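Long-range contacts in putative oxidoreductase molybdopterin-binding subunit (Sulfolobus tokodaii, PDB 4ZOH), which probably serves as the large subunit of a molybdenum hydroxylase of the xanthine dehydrogenase family, binding the pterin cytosine dinucleotide cofactor: residues H43-V48 / E103-V108; K387-G392 / Y568-A573; V589-V594 / Y654-G659. All coordinates share one frame; numbering follows the deposited sequence.

Contact 1 (H43-V48 / E103-V108); sequences HARIKV and EELDYV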
ATOM      1  N   HIS A  43     -33.615  16.785  15.331  1.00 29.91           N
ATOM      2  CA  HIS A  43     -34.722  16.279  14.470  1.00 26.43           C
ATOM      3  C   HIS A  43     -35.145  17.357  13.482  1.00 32.43           C
ATOM      4  O   HIS A  43     -35.535  18.461  13.867  1.00 32.01           O
ATOM      5  CB  HIS A  43     -35.939  15.823  15.265  1.00 26.42           C
ATOM      6  CG  HIS A  43     -36.857  14.896  14.510  1.00 26.06           C
ATOM      7  ND1 HIS A  43     -38.117  14.533  14.973  1.00 29.78           N
ATOM      8  CD2 HIS A  43     -36.703  14.269  13.322  1.00 23.25           C
ATOM      9  CE1 HIS A  43     -38.668  13.673  14.133  1.00 26.98           C
ATOM     10  NE2 HIS A  43     -37.828  13.497  13.116  1.00 27.96           N
ATOM     11  N   ALA A  44     -34.981  17.055  12.195  1.00 35.11           N
ATOM     12  CA  ALA A  44     -35.174  18.051  11.127  1.00 32.51           C
ATOM     13  C   ALA A  44     -35.420  17.377   9.813  1.00 34.20           C
ATOM     14  O   ALA A  44     -34.918  16.244   9.549  1.00 33.32           O
ATOM     15  CB  ALA A  44     -34.019  19.029  11.001  1.00 26.88           C
ATOM     16  N   ARG A  45     -36.221  18.068   8.994  1.00 33.57           N
ATOM     17  CA  ARG A  45     -36.238  17.754   7.561  1.00 35.37           C
ATOM     18  C   ARG A  45     -35.093  18.456   6.924  1.00 27.71           C
ATOM     19  O   ARG A  45     -34.708  19.544   7.359  1.00 29.26           O
ATOM     20  CB  ARG A  45     -37.591  18.049   6.880  1.00 35.83           C
ATOM     21  CG  ARG A  45     -38.474  16.858   7.162  1.00 37.71           C
ATOM     22  CD  ARG A  45     -39.724  16.850   6.320  1.00 45.28           C
ATOM     23  NE  ARG A  45     -40.640  15.844   6.843  1.00 39.43           N
ATOM     24  CZ  ARG A  45     -41.553  16.060   7.795  1.00 40.42           C
ATOM     25  NH1 ARG A  45     -41.713  17.273   8.384  1.00 37.71           N
ATOM     26  NH2 ARG A  45     -42.312  15.023   8.163  1.00 39.67           N
ATOM     27  N   ILE A  46     -34.504  17.788   5.934  1.00 29.35           N
ATOM     28  CA  ILE A  46     -33.308  18.324   5.274  1.00 31.73           C
ATOM     29  C   ILE A  46     -33.372  18.353   3.737  1.00 29.87           C
ATOM     30  O   ILE A  46     -33.904  17.425   3.123  1.00 27.38           O
ATOM     31  CB  ILE A  46     -32.017  17.535   5.706  1.00 30.99           C
ATOM     32  CG1 ILE A  46     -32.262  16.022   5.681  1.00 32.30           C
ATOM     33  CG2 ILE A  46     -31.487  18.042   7.074  1.00 29.47           C
ATOM     34  CD1 ILE A  46     -31.016  15.208   5.303  1.00 31.99           C
ATOM     35  N   LYS A  47     -32.759  19.378   3.164  1.00 31.18           N
ATOM     36  CA  LYS A  47     -32.448  19.445   1.712  1.00 39.59           C
ATOM     37  C   LYS A  47     -31.031  19.867   1.614  1.00 35.39           C
ATOM     38  O   LYS A  47     -30.610  20.846   2.257  1.00 37.50           O
ATOM     39  CB  LYS A  47     -33.285  20.487   0.936  1.00 43.43           C
ATOM     40  CG  LYS A  47     -34.557  19.934   0.331  1.00 52.94           C
ATOM     41  CD  LYS A  47     -35.129  20.862  -0.749  1.00 62.13           C
ATOM     42  CE  LYS A  47     -34.791  20.350  -2.161  1.00 62.79           C
ATOM     43  NZ  LYS A  47     -34.960  21.375  -3.240  1.00 61.55           N
ATOM     44  N   VAL A  48     -30.297  19.100   0.839  1.00 36.40           N
ATOM     45  CA  VAL A  48     -28.902  19.360   0.651  1.00 36.40           C
ATOM     46  C   VAL A  48     -28.690  19.534  -0.824  1.00 38.80           C
ATOM     47  O   VAL A  48     -29.086  18.677  -1.595  1.00 39.71           O
ATOM     48  CB  VAL A  48     -27.998  18.182   1.106  1.00 34.50           C
ATOM     49  CG1 VAL A  48     -26.595  18.692   1.200  1.00 31.74           C
ATOM     50  CG2 VAL A  48     -28.431  17.589   2.428  1.00 31.31           C
ATOM     51  N   GLU A 103     -35.595  22.035   8.248  1.00 30.48           N
ATOM     52  CA  GLU A 103     -36.874  22.321   8.906  1.00 38.13           C
ATOM     53  C   GLU A 103     -36.917  21.638  10.273  1.00 30.98           C
ATOM     54  O   GLU A 103     -37.116  20.428  10.341  1.00 32.22           O
ATOM     55  CB  GLU A 103     -38.039  21.836   8.031  1.00 37.11           C
ATOM     56  CG  GLU A 103     -38.137  22.658   6.756  1.00 37.41           C
ATOM     57  CD  GLU A 103     -38.988  22.004   5.671  1.00 38.03           C
ATOM     58  OE1 GLU A 103     -39.798  21.042   5.926  1.00 30.05           O
ATOM     59  OE2 GLU A 103     -38.845  22.537   4.554  1.00 42.23           O
ATOM     60  N   GLU A 104     -36.695  22.413  11.333  1.00 33.34           N
ATOM     61  CA  GLU A 104     -36.584  21.877  12.677  1.00 32.60           C
ATOM     62  C   GLU A 104     -37.891  21.268  13.058  1.00 35.00           C
ATOM     63  O   GLU A 104     -38.903  21.916  12.906  1.00 35.83           O
ATOM     64  CB  GLU A 104     -36.245  22.957  13.654  1.00 38.43           C
ATOM     65  CG  GLU A 104     -34.780  23.249  13.772  1.00 42.20           C
ATOM     66  CD  GLU A 104     -34.626  24.538  14.520  1.00 49.32           C
ATOM     67  OE1 GLU A 104     -34.264  24.519  15.730  1.00 54.24           O
ATOM     68  OE2 GLU A 104     -34.935  25.573  13.897  1.00 47.72           O
ATOM     69  N   LEU A 105     -37.852  19.995  13.448  1.00 35.22           N
ATOM     70  CA  LEU A 105     -38.982  19.274  13.992  1.00 34.64           C
ATOM     71  C   LEU A 105     -38.840  19.124  15.478  1.00 42.53           C
ATOM     72  O   LEU A 105     -37.787  19.452  16.084  1.00 35.77           O
ATOM     73  CB  LEU A 105     -39.132  17.903  13.371  1.00 32.98           C
ATOM     74  CG  LEU A 105     -39.092  17.987  11.860  1.00 38.98           C
ATOM     75  CD1 LEU A 105     -38.939  16.585  11.288  1.00 39.91           C
ATOM     76  CD2 LEU A 105     -40.370  18.684  11.346  1.00 40.23           C
ATOM     77  N   ASP A 106     -39.927  18.647  16.068  1.00 42.56           N
ATOM     78  CA  ASP A 106     -39.936  18.397  17.483  1.00 44.52           C
ATOM     79  C   ASP A 106     -39.169  17.066  17.723  1.00 41.51           C
ATOM     80  O   ASP A 106     -39.251  16.106  16.927  1.00 36.30           O
ATOM     81  CB  ASP A 106     -41.395  18.364  18.046  1.00 43.35           C
ATOM     82  CG  ASP A 106     -41.450  18.460  19.610  1.00 51.00           C
ATOM     83  OD1 ASP A 106     -40.500  18.985  20.258  1.00 43.13           O
ATOM     84  OD2 ASP A 106     -42.449  17.989  20.189  1.00 49.28           O
ATOM     85  N   TYR A 107     -38.497  17.027  18.871  1.00 35.13           N
ATOM     86  CA  TYR A 107     -37.620  15.925  19.241  1.00 36.06           C
ATOM     87  C   TYR A 107     -37.750  15.516  20.700  1.00 34.41           C
ATOM     88  O   TYR A 107     -38.206  16.306  21.539  1.00 29.70           O
ATOM     89  CB  TYR A 107     -36.207  16.363  18.969  1.00 28.51           C
ATOM     90  CG  TYR A 107     -35.794  17.603  19.673  1.00 28.99           C
ATOM     91  CD1 TYR A 107     -35.124  17.512  20.902  1.00 28.39           C
ATOM     92  CD2 TYR A 107     -35.980  18.862  19.106  1.00 26.80           C
ATOM     93  CE1 TYR A 107     -34.700  18.626  21.573  1.00 26.56           C
ATOM     94  CE2 TYR A 107     -35.563  19.984  19.786  1.00 31.66           C
ATOM     95  CZ  TYR A 107     -34.923  19.839  21.030  1.00 29.58           C
ATOM     96  OH  TYR A 107     -34.452  20.899  21.739  1.00 30.93           O
ATOM     97  N   VAL A 108     -37.380  14.273  20.984  1.00 30.98           N
ATOM     98  CA  VAL A 108     -37.406  13.781  22.346  1.00 32.29           C
ATOM     99  C   VAL A 108     -36.023  13.166  22.766  1.00 32.78           C
ATOM    100  O   VAL A 108     -35.476  12.353  22.024  1.00 37.03           O
ATOM    101  CB  VAL A 108     -38.617  12.837  22.527  1.00 26.29           C
ATOM    102  CG1 VAL A 108     -38.514  11.581  21.723  1.00 24.35           C
ATOM    103  CG2 VAL A 108     -38.877  12.561  24.000  1.00 26.46           C
TER
HETATM  104  O   HOH W   1     -41.092  19.872   7.768  1.00 43.04           O
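His43 and Arg45 meet Glu103, Leu105 and Asp106 where two antiparallel strands pair in the a/b hammerhead domain of the xanthine dehydrogenase family. Strand 44-48 is the middle of a three-stranded sheet, with 100-104 on one flank and 72-73 on the other. The backbone evidence is a ladder: Arg45 and Glu103 form a hydrogen-bonded pair, Arg45 N giving to Glu103 O at 2.9 Å and Glu103 N to Arg45 O, while Ala44 and Glu104 make the adjoining non-hydrogen-bonded pair. Leu105 N then reaches His43 O at 2.8 Å, which prolongs the pairing past the regular strand of 103-104.

The polar side-chain bond belongs to the imidazole. With CG anti to the backbone N (chi1 -160°), the His43 ring lies beside the loop 105-107, and its ND1 donates to Asp106 O at 2.8 Å, the acceptor lying somewhat out of the ring plane. NE2 is engaged by Glu72, so both ring nitrogens have partners, which probably fixes the ring's rotation.

Apolar contact comes from Leu105. Its CD1 sits over one face of the His43 ring, 3.9 Å from the centroid and 16° off the normal, a CH-pi contact. The same methyl covers one face of the Arg45 guanidinium, and CD2 approaches Arg45 NH1 at 3.5 Å, the two side chains crossing at about a right angle.

Charge is handled through solvent. Arg45 NH1 and Glu103 OE1 stand 4.9 Å apart without touching, and a water in the guanidinium plane accepts from NH1 at 2.7 Å and donates to OE1.

Contact 2 (K387-G392 / Y568-A573); sequences KLLEIG and YGVHLA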
ATOM      1  N   LYS A 387     -17.261 -20.299  47.782  1.00 34.03           N
ATOM      2  CA  LYS A 387     -15.863 -20.598  48.057  1.00 37.44           C
ATOM      3  C   LYS A 387     -14.937 -19.504  47.595  1.00 45.00           C
ATOM      4  O   LYS A 387     -13.958 -19.175  48.275  1.00 51.52           O
ATOM      5  CB  LYS A 387     -15.512 -21.906  47.369  1.00 39.52           C
ATOM      6  CG  LYS A 387     -14.067 -22.377  47.436  1.00 42.30           C
ATOM      7  CD  LYS A 387     -14.093 -23.863  47.094  1.00 42.48           C
ATOM      8  CE  LYS A 387     -12.803 -24.540  47.524  1.00 57.20           C
ATOM      9  NZ  LYS A 387     -11.927 -24.861  46.357  1.00 63.19           N
ATOM     10  N   LEU A 388     -15.245 -18.928  46.427  1.00 43.59           N
ATOM     11  CA  LEU A 388     -14.502 -17.770  45.930  1.00 37.99           C
ATOM     12  C   LEU A 388     -14.724 -16.591  46.838  1.00 31.68           C
ATOM     13  O   LEU A 388     -13.795 -15.868  47.104  1.00 30.08           O
ATOM     14  CB  LEU A 388     -14.852 -17.430  44.468  1.00 36.80           C
ATOM     15  CG  LEU A 388     -13.809 -16.525  43.850  1.00 39.60           C
ATOM     16  CD1 LEU A 388     -13.441 -16.925  42.443  1.00 39.57           C
ATOM     17  CD2 LEU A 388     -14.364 -15.127  43.851  1.00 42.61           C
ATOM     18  N   LEU A 389     -15.954 -16.383  47.300  1.00 29.48           N
ATOM     19  CA  LEU A 389     -16.208 -15.328  48.269  1.00 32.77           C
ATOM     20  C   LEU A 389     -15.458 -15.542  49.621  1.00 34.20           C
ATOM     21  O   LEU A 389     -15.014 -14.546  50.238  1.00 30.07           O
ATOM     22  CB  LEU A 389     -17.703 -15.203  48.531  1.00 32.25           C
ATOM     23  CG  LEU A 389     -18.606 -14.544  47.504  1.00 35.35           C
ATOM     24  CD1 LEU A 389     -20.069 -14.836  47.880  1.00 32.98           C
ATOM     25  CD2 LEU A 389     -18.380 -13.048  47.517  1.00 34.02           C
ATOM     26  N   GLU A 390     -15.293 -16.808  50.054  1.00 36.35           N
ATOM     27  CA  GLU A 390     -14.551 -17.089  51.324  1.00 45.65           C
ATOM     28  C   GLU A 390     -13.106 -16.665  51.109  1.00 45.40           C
ATOM     29  O   GLU A 390     -12.567 -15.918  51.903  1.00 44.97           O
ATOM     30  CB  GLU A 390     -14.621 -18.561  51.789  1.00 44.28           C
ATOM     31  CG  GLU A 390     -16.029 -19.175  51.962  1.00 49.98           C
ATOM     32  CD  GLU A 390     -16.738 -18.857  53.294  1.00 57.41           C
ATOM     33  OE1 GLU A 390     -16.621 -17.739  53.861  1.00 58.01           O
ATOM     34  OE2 GLU A 390     -17.456 -19.746  53.783  1.00 59.88           O
ATOM     35  N   ILE A 391     -12.525 -17.061  49.972  1.00 45.32           N
ATOM     36  CA  ILE A 391     -11.179 -16.617  49.604  1.00 39.46           C
ATOM     37  C   ILE A 391     -11.086 -15.085  49.651  1.00 40.19           C
ATOM     38  O   ILE A 391     -10.103 -14.507  50.126  1.00 37.50           O
ATOM     39  CB  ILE A 391     -10.745 -17.156  48.212  1.00 41.49           C
ATOM     40  CG1 ILE A 391     -10.428 -18.652  48.293  1.00 43.39           C
ATOM     41  CG2 ILE A 391      -9.529 -16.386  47.692  1.00 42.89           C
ATOM     42  CD1 ILE A 391     -10.490 -19.427  46.971  1.00 41.59           C
ATOM     43  N   GLY A 392     -12.111 -14.410  49.149  1.00 35.66           N
ATOM     44  CA  GLY A 392     -12.043 -12.957  49.080  1.00 30.36           C
ATOM     45  C   GLY A 392     -12.271 -12.207  50.347  1.00 31.38           C
ATOM     46  O   GLY A 392     -11.933 -10.988  50.441  1.00 30.66           O
ATOM     47  N   TYR A 568     -16.945 -15.486  37.212  1.00 25.09           N
ATOM     48  CA  TYR A 568     -17.515 -14.775  38.354  1.00 24.93           C
ATOM     49  C   TYR A 568     -16.345 -14.309  39.220  1.00 25.32           C
ATOM     50  O   TYR A 568     -15.226 -14.833  39.115  1.00 26.90           O
ATOM     51  CB  TYR A 568     -18.452 -15.732  39.173  1.00 25.40           C
ATOM     52  CG  TYR A 568     -17.742 -17.010  39.632  1.00 27.36           C
ATOM     53  CD1 TYR A 568     -17.200 -17.113  40.934  1.00 28.59           C
ATOM     54  CD2 TYR A 568     -17.554 -18.090  38.754  1.00 24.09           C
ATOM     55  CE1 TYR A 568     -16.553 -18.287  41.334  1.00 28.13           C
ATOM     56  CE2 TYR A 568     -16.887 -19.244  39.139  1.00 28.34           C
ATOM     57  CZ  TYR A 568     -16.372 -19.328  40.433  1.00 31.35           C
ATOM     58  OH  TYR A 568     -15.681 -20.455  40.809  1.00 27.78           O
ATOM     59  N   GLY A 569     -16.579 -13.334  40.088  1.00 27.12           N
ATOM     60  CA  GLY A 569     -15.571 -13.011  41.064  1.00 22.80           C
ATOM     61  C   GLY A 569     -16.023 -11.993  42.048  1.00 24.29           C
ATOM     62  O   GLY A 569     -17.185 -11.611  42.048  1.00 22.91           O
ATOM     63  N   VAL A 570     -15.102 -11.563  42.916  1.00 26.05           N
ATOM     64  CA  VAL A 570     -15.400 -10.528  43.909  1.00 25.09           C
ATOM     65  C   VAL A 570     -14.264  -9.477  43.837  1.00 22.93           C
ATOM     66  O   VAL A 570     -13.090  -9.859  43.729  1.00 25.23           O
ATOM     67  CB  VAL A 570     -15.625 -11.150  45.337  1.00 24.80           C
ATOM     68  CG1 VAL A 570     -14.464 -12.093  45.726  1.00 26.53           C
ATOM     69  CG2 VAL A 570     -15.720 -10.057  46.396  1.00 23.11           C
ATOM     70  N   HIS A 571     -14.617  -8.185  43.896  1.00 22.67           N
ATOM     71  CA  HIS A 571     -13.680  -7.122  43.723  1.00 23.16           C
ATOM     72  C   HIS A 571     -13.935  -6.253  44.913  1.00 26.91           C
ATOM     73  O   HIS A 571     -15.027  -6.282  45.461  1.00 27.42           O
ATOM     74  CB  HIS A 571     -13.895  -6.315  42.394  1.00 19.94           C
ATOM     75  CG  HIS A 571     -13.466  -7.070  41.154  1.00 18.30           C
ATOM     76  ND1 HIS A 571     -12.978  -6.434  40.018  1.00 16.08           N
ATOM     77  CD2 HIS A 571     -13.453  -8.402  40.872  1.00 17.01           C
ATOM     78  CE1 HIS A 571     -12.605  -7.358  39.142  1.00 15.29           C
ATOM     79  NE2 HIS A 571     -12.936  -8.555  39.600  1.00 16.74           N
ATOM     80  N   LEU A 572     -12.909  -5.481  45.302  1.00 25.25           N
ATOM     81  CA  LEU A 572     -12.910  -4.722  46.515  1.00 25.05           C
ATOM     82  C   LEU A 572     -12.097  -3.471  46.307  1.00 22.72           C
ATOM     83  O   LEU A 572     -11.090  -3.515  45.631  1.00 26.39           O
ATOM     84  CB  LEU A 572     -12.226  -5.572  47.600  1.00 23.69           C
ATOM     85  CG  LEU A 572     -12.827  -6.906  47.918  1.00 25.17           C
ATOM     86  CD1 LEU A 572     -11.944  -7.956  47.355  1.00 24.13           C
ATOM     87  CD2 LEU A 572     -12.819  -7.086  49.435  1.00 29.96           C
ATOM     88  N   ALA A 573     -12.549  -2.363  46.854  1.00 23.93           N
ATOM     89  CA  ALA A 573     -11.801  -1.134  46.750  1.00 25.42           C
ATOM     90  C   ALA A 573     -11.787  -0.414  48.086  1.00 26.32           C
ATOM     91  O   ALA A 573     -12.713  -0.578  48.867  1.00 29.32           O
ATOM     92  CB  ALA A 573     -12.402  -0.238  45.707  1.00 25.02           C
TER
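Leu388 of helix 385-401 puts its two methyls on Tyr568 and Val570 of strand 568-577, a helix packed on the face of a beta-sheet within the molybdopterin cofactor-binding region. The short segments run almost alongside each other, their axes 8.1 Å apart at closest and 21° from parallel, and no hydrogen bond crosses between them.

The first shell is almost wholly apolar side-chain packing. Leu388 CD1 comes obliquely to the Tyr568 ring, 3.6 Å from CE1, with Leu388 CB close to that same carbon. The other branch, CD2, touches Val570 CG1 at 3.6 Å and Gly569 CA at 3.7 Å; the leucine and valine side chains slide past each other in opposite directions. With CG anti to the backbone N, chi1 -163° carries it toward the sheet, and the fork of Leu388 then spreads to both residues. One residue on, Leu389 brings CD2 to Val570 CB at 4.0 Å. A helical turn beyond Leu388, Gly392 CA faces Val570 CG1 at 4.2 Å; a beta carbon on this glycine would collide with that methyl, so its bareness lets the helix lie close here. Farther along the strand, Leu572 CD2 approaches the backbone O of Gly392 at 4.1 Å.

The next shell backs these groups. Leu388 also rests on Val591 and Asp593 of the adjoining strand 583-593, while Leu389 packs on Leu363 and Val570 on Tyr359 of helix 358-365. The ring that Leu388 leans against is restrained at its far end, where Tyr568 OH accepts from Asn384 N, just ahead of the helix.

Contact 3 (V589-V594 / Y654-G659); sequences VAVDDV and YYEILG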
ATOM      1  N   VAL A 589      -8.695  -4.663  44.871  1.00 23.67           N
ATOM      2  CA  VAL A 589      -8.398  -6.072  44.725  1.00 24.90           C
ATOM      3  C   VAL A 589      -9.445  -6.766  43.833  1.00 25.07           C
ATOM      4  O   VAL A 589     -10.611  -6.580  44.057  1.00 28.24           O
ATOM      5  CB  VAL A 589      -8.353  -6.752  46.140  1.00 24.87           C
ATOM      6  CG1 VAL A 589      -8.170  -8.267  46.039  1.00 21.73           C
ATOM      7  CG2 VAL A 589      -7.256  -6.094  47.023  1.00 28.72           C
ATOM      8  N   ALA A 590      -9.008  -7.610  42.900  1.00 25.66           N
ATOM      9  CA  ALA A 590      -9.927  -8.377  42.046  1.00 30.49           C
ATOM     10  C   ALA A 590      -9.619  -9.812  42.316  1.00 28.08           C
ATOM     11  O   ALA A 590      -8.439 -10.260  42.226  1.00 26.76           O
ATOM     12  CB  ALA A 590      -9.685  -8.089  40.547  1.00 27.12           C
ATOM     13  N   VAL A 591     -10.670 -10.572  42.614  1.00 29.03           N
ATOM     14  CA  VAL A 591     -10.477 -12.026  42.632  1.00 26.31           C
ATOM     15  C   VAL A 591     -11.384 -12.617  41.585  1.00 24.68           C
ATOM     16  O   VAL A 591     -12.586 -12.554  41.766  1.00 27.40           O
ATOM     17  CB  VAL A 591     -10.748 -12.622  44.051  1.00 25.89           C
ATOM     18  CG1 VAL A 591     -10.569 -14.143  43.989  1.00 25.87           C
ATOM     19  CG2 VAL A 591      -9.759 -12.033  45.056  1.00 25.99           C
ATOM     20  N   ASP A 592     -10.849 -13.245  40.542  1.00 25.86           N
ATOM     21  CA  ASP A 592     -11.686 -13.733  39.429  1.00 25.30           C
ATOM     22  C   ASP A 592     -11.596 -15.232  39.210  1.00 25.60           C
ATOM     23  O   ASP A 592     -10.538 -15.867  39.399  1.00 26.83           O
ATOM     24  CB  ASP A 592     -11.270 -13.049  38.110  1.00 26.16           C
ATOM     25  CG  ASP A 592     -11.534 -11.526  38.094  1.00 26.64           C
ATOM     26  OD1 ASP A 592     -12.481 -11.024  38.718  1.00 28.32           O
ATOM     27  OD2 ASP A 592     -10.731 -10.788  37.453  1.00 27.76           O
ATOM     28  N   ASP A 593     -12.674 -15.832  38.739  1.00 22.84           N
ATOM     29  CA  ASP A 593     -12.512 -17.199  38.275  1.00 23.91           C
ATOM     30  C   ASP A 593     -12.934 -17.222  36.813  1.00 26.00           C
ATOM     31  O   ASP A 593     -14.126 -17.124  36.498  1.00 25.49           O
ATOM     32  CB  ASP A 593     -13.307 -18.203  39.123  1.00 24.88           C
ATOM     33  CG  ASP A 593     -13.171 -19.658  38.623  1.00 29.63           C
ATOM     34  OD1 ASP A 593     -12.570 -19.895  37.535  1.00 29.78           O
ATOM     35  OD2 ASP A 593     -13.684 -20.601  39.289  1.00 30.14           O
ATOM     36  N   VAL A 594     -11.945 -17.345  35.937  1.00 24.97           N
ATOM     37  CA  VAL A 594     -12.187 -17.309  34.494  1.00 23.14           C
ATOM     38  C   VAL A 594     -11.829 -18.606  33.827  1.00 23.65           C
ATOM     39  O   VAL A 594     -11.502 -18.651  32.609  1.00 21.23           O
ATOM     40  CB  VAL A 594     -11.520 -16.074  33.783  1.00 21.68           C
ATOM     41  CG1 VAL A 594     -12.256 -14.791  34.147  1.00 19.62           C
ATOM     42  CG2 VAL A 594     -10.007 -15.972  34.070  1.00 21.45           C
ATOM     43  N   TYR A 654      -5.958 -11.382  41.332  1.00 28.52           N
ATOM     44  CA  TYR A 654      -5.816 -12.830  41.597  1.00 30.66           C
ATOM     45  C   TYR A 654      -6.846 -13.722  40.842  1.00 31.56           C
ATOM     46  O   TYR A 654      -7.990 -13.333  40.599  1.00 28.55           O
ATOM     47  CB  TYR A 654      -5.931 -13.133  43.106  1.00 30.12           C
ATOM     48  CG  TYR A 654      -5.074 -12.243  43.966  1.00 30.30           C
ATOM     49  CD1 TYR A 654      -3.709 -12.576  44.221  1.00 35.37           C
ATOM     50  CD2 TYR A 654      -5.612 -11.090  44.550  1.00 26.94           C
ATOM     51  CE1 TYR A 654      -2.916 -11.751  45.079  1.00 35.08           C
ATOM     52  CE2 TYR A 654      -4.844 -10.262  45.371  1.00 28.71           C
ATOM     53  CZ  TYR A 654      -3.488 -10.606  45.635  1.00 30.89           C
ATOM     54  OH  TYR A 654      -2.729  -9.769  46.412  1.00 33.33           O
ATOM     55  N   TYR A 655      -6.444 -14.918  40.476  1.00 32.13           N
ATOM     56  CA  TYR A 655      -7.429 -15.802  39.902  1.00 35.68           C
ATOM     57  C   TYR A 655      -7.482 -17.120  40.647  1.00 34.26           C
ATOM     58  O   TYR A 655      -6.501 -17.467  41.280  1.00 30.37           O
ATOM     59  CB  TYR A 655      -7.170 -16.015  38.436  1.00 29.85           C
ATOM     60  CG  TYR A 655      -5.870 -16.706  38.094  1.00 32.41           C
ATOM     61  CD1 TYR A 655      -5.844 -18.070  37.766  1.00 29.52           C
ATOM     62  CD2 TYR A 655      -4.657 -15.975  38.050  1.00 28.43           C
ATOM     63  CE1 TYR A 655      -4.643 -18.687  37.410  1.00 31.61           C
ATOM     64  CE2 TYR A 655      -3.456 -16.572  37.714  1.00 26.96           C
ATOM     65  CZ  TYR A 655      -3.443 -17.916  37.411  1.00 31.44           C
ATOM     66  OH  TYR A 655      -2.234 -18.473  37.059  1.00 37.39           O
ATOM     67  N   GLU A 656      -8.634 -17.800  40.584  1.00 32.47           N
ATOM     68  CA  GLU A 656      -8.786 -19.182  41.089  1.00 34.93           C
ATOM     69  C   GLU A 656      -9.427 -19.969  39.989  1.00 34.59           C
ATOM     70  O   GLU A 656     -10.317 -19.444  39.318  1.00 33.95           O
ATOM     71  CB  GLU A 656      -9.677 -19.236  42.336  1.00 36.12           C
ATOM     72  CG  GLU A 656      -9.267 -18.278  43.464  1.00 39.78           C
ATOM     73  CD  GLU A 656      -8.062 -18.774  44.307  1.00 49.04           C
ATOM     74  OE1 GLU A 656      -7.843 -20.006  44.419  1.00 49.02           O
ATOM     75  OE2 GLU A 656      -7.338 -17.917  44.881  1.00 48.10           O
ATOM     76  N   ILE A 657      -8.967 -21.193  39.758  1.00 27.60           N
ATOM     77  CA  ILE A 657      -9.596 -22.048  38.796  1.00 29.71           C
ATOM     78  C   ILE A 657     -10.414 -23.110  39.545  1.00 33.98           C
ATOM     79  O   ILE A 657      -9.905 -24.214  39.835  1.00 32.68           O
ATOM     80  CB  ILE A 657      -8.547 -22.676  37.870  1.00 29.04           C
ATOM     81  CG1 ILE A 657      -7.644 -21.580  37.296  1.00 31.13           C
ATOM     82  CG2 ILE A 657      -9.204 -23.607  36.838  1.00 30.37           C
ATOM     83  CD1 ILE A 657      -6.394 -22.088  36.579  1.00 35.27           C
ATOM     84  N   LEU A 658     -11.670 -22.769  39.855  1.00 33.85           N
ATOM     85  CA  LEU A 658     -12.647 -23.714  40.489  1.00 31.10           C
ATOM     86  C   LEU A 658     -13.636 -24.246  39.430  1.00 35.78           C
ATOM     87  O   LEU A 658     -14.191 -25.339  39.560  1.00 38.39           O
ATOM     88  CB  LEU A 658     -13.447 -22.973  41.569  1.00 28.54           C
ATOM     89  CG  LEU A 658     -12.655 -22.068  42.523  1.00 28.97           C
ATOM     90  CD1 LEU A 658     -13.560 -21.328  43.492  1.00 26.10           C
ATOM     91  CD2 LEU A 658     -11.603 -22.939  43.269  1.00 29.99           C
ATOM     92  N   GLY A 659     -13.865 -23.469  38.377  1.00 35.58           N
ATOM     93  CA  GLY A 659     -14.806 -23.850  37.305  1.00 32.90           C
ATOM     94  C   GLY A 659     -14.212 -23.543  35.941  1.00 33.99           C
ATOM     95  O   GLY A 659     -13.966 -22.385  35.654  1.00 34.92           O
TER
HETATM   96  O   HOH W   2     -15.222 -20.026  36.389  1.00 42.57           O
HETATM   97  O   HOH W   3      -9.536 -18.560  36.727  1.00 22.58           O
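Asp593 reaches over to the backbone of Leu658 and Gly659 where strands 583-593 and 651-655 run parallel at one side of a mixed four-stranded sheet.

The close-fitting part is the backbone ladder and this carboxylate. Tyr654 N bonds to Ala590 O, Asp592 N to Tyr654 O at 2.9 Å and Glu656 N to Asp592 O, a staggered parallel register with the first two nearly straight (166° and 169° at the hydrogen). Asp593 CG is anti to the backbone N (chi1 179°), extending OD2 to the loop 658-659. Leu658 N meets OD2 at 3.0 Å from above the carboxylate plane, and Gly659 N adds a weak bond. OD1 takes N of Gly595, the residue after Val594 of the pterin cytosine dinucleotide pocket, while OD2 holds the other segment. With an alanine for this aspartate, the amides of Leu658 and Gly659 would probably lose their acceptor, and that of Gly595 its own.

On the looser side Tyr654 is partly exposed. It meets Val589 CG1 at its ring edge, 3.9 Å from CE2, and stacks on Tyr395. Past Asp593 water also links the main chains: one accepts from Val594 N at 2.8 Å and lies within hydrogen-bonding range of Glu656 O.

Contact 2 is core, all its touching residues being buried; contacts 1 and 3 are partly buried, contact 1, in the hammerhead domain, with exposed charged side chains such as Arg45 and Glu103. Contacts 2 and 3 share one sheet, in which 568-577 and 583-593 are neighbours, and their centres lie about 8 Å apart. His571 NE2 and Asp592 OD1 probably hydrogen-bond between them. Contact 1 stands on the opposite side of the chain's centre, about 51 and 52 Å from contacts 2 and 3, centre to centre. Chemistry follows place: apolar side-chain packing without a hydrogen bond joins helix to sheet in contact 2, whereas antiparallel and parallel ladders carry contacts 1 and 3, each supplemented by side-chain-to-backbone bonds and bridging water.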